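Local coordinates for protein SGNH-hydrolase family esterase (Altererythrobacter indicus, PDB 7C2A) that hydrolyses esters as an SGNH-hydrolase family esterase and may act on lysophospholipids, at residues 54-62 with 96-107. Numbering follows the deposited sequence. Where two conformers were deposited one is given.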
loop_
_atom_site.group_PDB
_atom_site.type_symbol
_atom_site.label_atom_id
_atom_site.label_comp_id
_atom_site.label_asym_id
_atom_site.label_seq_id
_atom_site.Cartn_x
_atom_site.Cartn_y
_atom_site.Cartn_z
ATOM N N THR A 54 -8.193 -3.244 -0.534
ATOM C CA THR A 54 -8.657 -3.093 -1.910
ATOM C C THR A 54 -10.154 -2.800 -1.964
ATOM O O THR A 54 -10.604 -2.009 -2.794
ATOM C CB THR A 54 -8.293 -4.318 -2.755
ATOM O OG1 THR A 54 -8.963 -5.490 -2.246
ATOM C CG2 THR A 54 -6.773 -4.535 -2.811
ATOM N N ALA A 55 -10.947 -3.425 -1.088
ATOM C CA ALA A 55 -12.380 -3.139 -1.084
ATOM C C ALA A 55 -12.654 -1.698 -0.675
ATOM O O ALA A 55 -13.516 -1.035 -1.257
ATOM C CB ALA A 55 -13.129 -4.099 -0.157
ATOM N N ALA A 56 -11.930 -1.198 0.329
ATOM C CA ALA A 56 -12.105 0.196 0.723
ATOM C C ALA A 56 -11.738 1.137 -0.418
ATOM O O ALA A 56 -12.418 2.141 -0.658
ATOM C CB ALA A 56 -11.295 0.507 1.984
ATOM N N GLY A 57 -10.661 0.827 -1.139
ATOM C CA GLY A 57 -10.296 1.654 -2.274
ATOM C C GLY A 57 -11.355 1.634 -3.355
ATOM O O GLY A 57 -11.704 2.671 -3.920
ATOM N N LEU A 58 -11.894 0.451 -3.652
ATOM C CA LEU A 58 -12.967 0.358 -4.637
ATOM C C LEU A 58 -14.187 1.161 -4.206
ATOM O O LEU A 58 -14.849 1.789 -5.034
ATOM C CB LEU A 58 -13.319 -1.110 -4.864
ATOM C CG LEU A 58 -14.462 -1.415 -5.830
ATOM C CD1 LEU A 58 -14.183 -0.856 -7.214
ATOM C CD2 LEU A 58 -14.695 -2.915 -5.883
ATOM N N GLN A 59 -14.481 1.164 -2.908
ATOM C CA GLN A 59 -15.644 1.884 -2.411
ATOM C C GLN A 59 -15.537 3.386 -2.639
ATOM O O GLN A 59 -16.564 4.060 -2.800
ATOM C CB GLN A 59 -15.822 1.598 -0.926
ATOM C CG GLN A 59 -17.150 2.089 -0.370
ATOM C CD GLN A 59 -18.314 1.260 -0.882
ATOM O OE1 GLN A 59 -18.209 0.040 -1.002
ATOM N NE2 GLN A 59 -19.424 1.913 -1.190
ATOM N N ARG A 60 -14.320 3.933 -2.673
ATOM C CA ARG A 60 -14.124 5.379 -2.729
ATOM C C ARG A 60 -13.551 5.895 -4.038
ATOM O O ARG A 60 -13.457 7.116 -4.193
ATOM C CB ARG A 60 -13.299 5.905 -1.540
ATOM C CG ARG A 60 -11.855 5.468 -1.546
ATOM C CD ARG A 60 -11.043 6.149 -0.429
ATOM N NE ARG A 60 -9.733 5.508 -0.325
ATOM C CZ ARG A 60 -8.572 6.060 -0.679
ATOM N NH1 ARG A 60 -8.524 7.315 -1.097
ATOM N NH2 ARG A 60 -7.455 5.354 -0.597
ATOM N N ILE A 61 -13.177 5.036 -4.990
ATOM C CA ILE A 61 -12.465 5.541 -6.166
ATOM C C ILE A 61 -13.302 6.559 -6.943
ATOM O O ILE A 61 -12.790 7.601 -7.363
ATOM C CB ILE A 61 -11.910 4.405 -7.048
ATOM C CG1 ILE A 61 -11.139 4.989 -8.244
ATOM C CG2 ILE A 61 -13.022 3.474 -7.550
ATOM C CD1 ILE A 61 -9.869 5.786 -7.893
ATOM N N LYS A 62 -14.589 6.276 -7.157
ATOM C CA LYS A 62 -15.430 7.224 -7.888
ATOM C C LYS A 62 -15.522 8.558 -7.157
ATOM O O LYS A 62 -15.398 9.624 -7.768
ATOM C CB LYS A 62 -16.829 6.644 -8.100
ATOM C CG LYS A 62 -16.961 5.670 -9.263
ATOM C CD LYS A 62 -18.400 5.152 -9.358
ATOM C CE LYS A 62 -18.588 4.150 -10.491
ATOM N NZ LYS A 62 -18.533 4.788 -11.831
ATOM N N ASN A 96 -11.234 -6.726 -6.576
ATOM C CA ASN A 96 -11.443 -5.353 -6.129
ATOM C C ASN A 96 -10.534 -4.390 -6.878
ATOM O O ASN A 96 -10.980 -3.326 -7.335
ATOM C CB ASN A 96 -11.198 -5.257 -4.623
ATOM C CG ASN A 96 -12.215 -6.015 -3.805
ATOM O OD1 ASN A 96 -13.328 -6.289 -4.269
ATOM N ND2 ASN A 96 -11.851 -6.343 -2.577
ATOM N N LEU A 97 -9.259 -4.755 -7.030
ATOM C CA LEU A 97 -8.347 -3.919 -7.801
ATOM C C LEU A 97 -8.804 -3.795 -9.245
ATOM O O LEU A 97 -8.671 -2.725 -9.852
ATOM C CB LEU A 97 -6.931 -4.486 -7.736
ATOM C CG LEU A 97 -6.152 -4.130 -6.472
ATOM C CD1 LEU A 97 -5.001 -5.090 -6.234
ATOM C CD2 LEU A 97 -5.644 -2.699 -6.529
ATOM N N SER A 98 -9.366 -4.874 -9.810
ATOM C CA SER A 98 -9.891 -4.803 -11.171
ATOM C C SER A 98 -10.964 -3.728 -11.286
ATOM O O SER A 98 -11.009 -2.992 -12.274
ATOM C CB SER A 98 -10.466 -6.160 -11.585
ATOM O OG SER A 98 -9.467 -7.143 -11.723
ATOM N N GLY A 99 -11.842 -3.632 -10.287
ATOM C CA GLY A 99 -12.871 -2.605 -10.318
ATOM C C GLY A 99 -12.297 -1.201 -10.255
ATOM O O GLY A 99 -12.806 -0.290 -10.908
ATOM N N ILE A 100 -11.230 -1.007 -9.473
ATOM C CA ILE A 100 -10.561 0.294 -9.426
ATOM C C ILE A 100 -9.968 0.642 -10.787
ATOM O O ILE A 100 -10.148 1.754 -11.305
ATOM C CB ILE A 100 -9.478 0.311 -8.333
ATOM C CG1 ILE A 100 -10.112 0.119 -6.956
ATOM C CG2 ILE A 100 -8.679 1.611 -8.392
ATOM C CD1 ILE A 100 -9.117 -0.233 -5.877
ATOM N N LEU A 101 -9.245 -0.305 -11.385
ATOM C CA LEU A 101 -8.589 -0.024 -12.654
ATOM C C LEU A 101 -9.606 0.163 -13.765
ATOM O O LEU A 101 -9.389 0.970 -14.672
ATOM C CB LEU A 101 -7.597 -1.128 -13.004
ATOM C CG LEU A 101 -6.512 -1.407 -11.958
ATOM C CD1 LEU A 101 -5.429 -2.273 -12.570
ATOM C CD2 LEU A 101 -5.924 -0.124 -11.389
ATOM N N GLU A 102 -10.733 -0.547 -13.694
ATOM C CA GLU A 102 -11.774 -0.385 -14.699
ATOM C C GLU A 102 -12.365 1.015 -14.658
ATOM O O GLU A 102 -12.671 1.596 -15.704
ATOM C CB GLU A 102 -12.857 -1.441 -14.498
ATOM C CG GLU A 102 -12.514 -2.739 -15.188
ATOM C CD GLU A 102 -13.439 -3.890 -14.853
ATOM O OE1 GLU A 102 -14.466 -3.670 -14.172
ATOM O OE2 GLU A 102 -13.126 -5.023 -15.282
ATOM N N GLU A 103 -12.562 1.566 -13.462
ATOM C CA GLU A 103 -13.055 2.933 -13.356
ATOM C C GLU A 103 -12.052 3.931 -13.935
ATOM O O GLU A 103 -12.432 4.849 -14.670
ATOM C CB GLU A 103 -13.381 3.244 -11.898
ATOM C CG GLU A 103 -13.875 4.660 -11.662
ATOM C CD GLU A 103 -15.193 4.975 -12.355
ATOM O OE1 GLU A 103 -15.911 4.037 -12.761
ATOM O OE2 GLU A 103 -15.516 6.171 -12.502
ATOM N N LEU A 104 -10.765 3.771 -13.612
ATOM C CA LEU A 104 -9.750 4.655 -14.182
ATOM C C LEU A 104 -9.711 4.533 -15.699
ATOM O O LEU A 104 -9.621 5.542 -16.412
ATOM C CB LEU A 104 -8.382 4.330 -13.576
ATOM C CG LEU A 104 -8.269 4.699 -12.095
ATOM C CD1 LEU A 104 -7.085 3.990 -11.441
ATOM C CD2 LEU A 104 -8.162 6.198 -11.906
ATOM N N GLN A 105 -9.791 3.303 -16.212
ATOM C CA GLN A 105 -9.766 3.086 -17.655
ATOM C C GLN A 105 -10.988 3.697 -18.328
ATOM O O GLN A 105 -10.884 4.263 -19.425
ATOM C CB GLN A 105 -9.705 1.587 -17.931
ATOM C CG GLN A 105 -9.198 1.210 -19.307
ATOM C CD GLN A 105 -8.959 -0.278 -19.422
ATOM O OE1 GLN A 105 -9.840 -1.079 -19.115
ATOM N NE2 GLN A 105 -7.762 -0.658 -19.850
ATOM N N ARG A 106 -12.159 3.573 -17.705
ATOM C CA ARG A 106 -13.348 4.202 -18.267
ATOM C C ARG A 106 -13.112 5.687 -18.494
ATOM O O ARG A 106 -13.512 6.240 -19.527
ATOM C CB ARG A 106 -14.532 3.987 -17.328
ATOM C CG ARG A 106 -15.857 4.475 -17.860
ATOM C CD ARG A 106 -16.946 4.233 -16.832
ATOM N NE ARG A 106 -16.833 5.154 -15.707
ATOM C CZ ARG A 106 -17.253 6.414 -15.732
ATOM N NH1 ARG A 106 -17.825 6.900 -16.824
ATOM N NH2 ARG A 106 -17.106 7.185 -14.665
ATOM N N ARG A 107 -12.440 6.346 -17.551
ATOM C CA ARG A 107 -12.179 7.774 -17.638
ATOM C C ARG A 107 -10.927 8.090 -18.433
ATOM O O ARG A 107 -10.520 9.251 -18.483
ATOM C CB ARG A 107 -12.080 8.382 -16.239
ATOM C CG ARG A 107 -13.292 8.092 -15.378
ATOM C CD ARG A 107 -13.303 8.997 -14.178
ATOM N NE ARG A 107 -14.319 8.591 -13.215
ATOM C CZ ARG A 107 -14.944 9.429 -12.399
ATOM N NH1 ARG A 107 -14.677 10.723 -12.435
ATOM N NH2 ARG A 107 -15.849 8.968 -11.561
#
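I100 of 96-107 packs into 54-62 as a knob among T54, G57, L58 and I61, its CD1 lying 3.6 Å from L58 N. At G57 a side chain would crowd that methyl. L58 answers from the other helix: with CG anti to the backbone N (chi1 178°), its CD1 lies 3.6 Å from G99 C, where even a beta carbon would clash.

Polar contacts sit at both ends. N96 ND2 donates to T54 OG1 over 3.0 Å at 160°, T54 OG1 lying in the amide plane; D83 also hydrogen-bonds this hydroxyl. At the other end, the buried E103 carboxylate accepts five hydrogen bonds from three basic side chains, two on OE1 and three on OE2. K62 NZ reaches E103 OE1 (2.9 Å) from the opposite face to R106 NE, while R106 NH2 takes OE2 on its syn side. R107 gives OE2 both NE and NH2, with R107 NE 2.8 Å from E103 OE2, which sits in the R107 guanidinium plane; R107 NH2 also pairs with D66. Replacing E103 with an alanine would probably leave K62 and R106 without the carboxylate that links them across the helices, and R107 with D66 as its remaining acidic partner.

The axes, 8.5 Å apart and crossing at 24°, are those of neighbouring, nearly parallel helices in the alpha/beta SGNH-hydrolase fold.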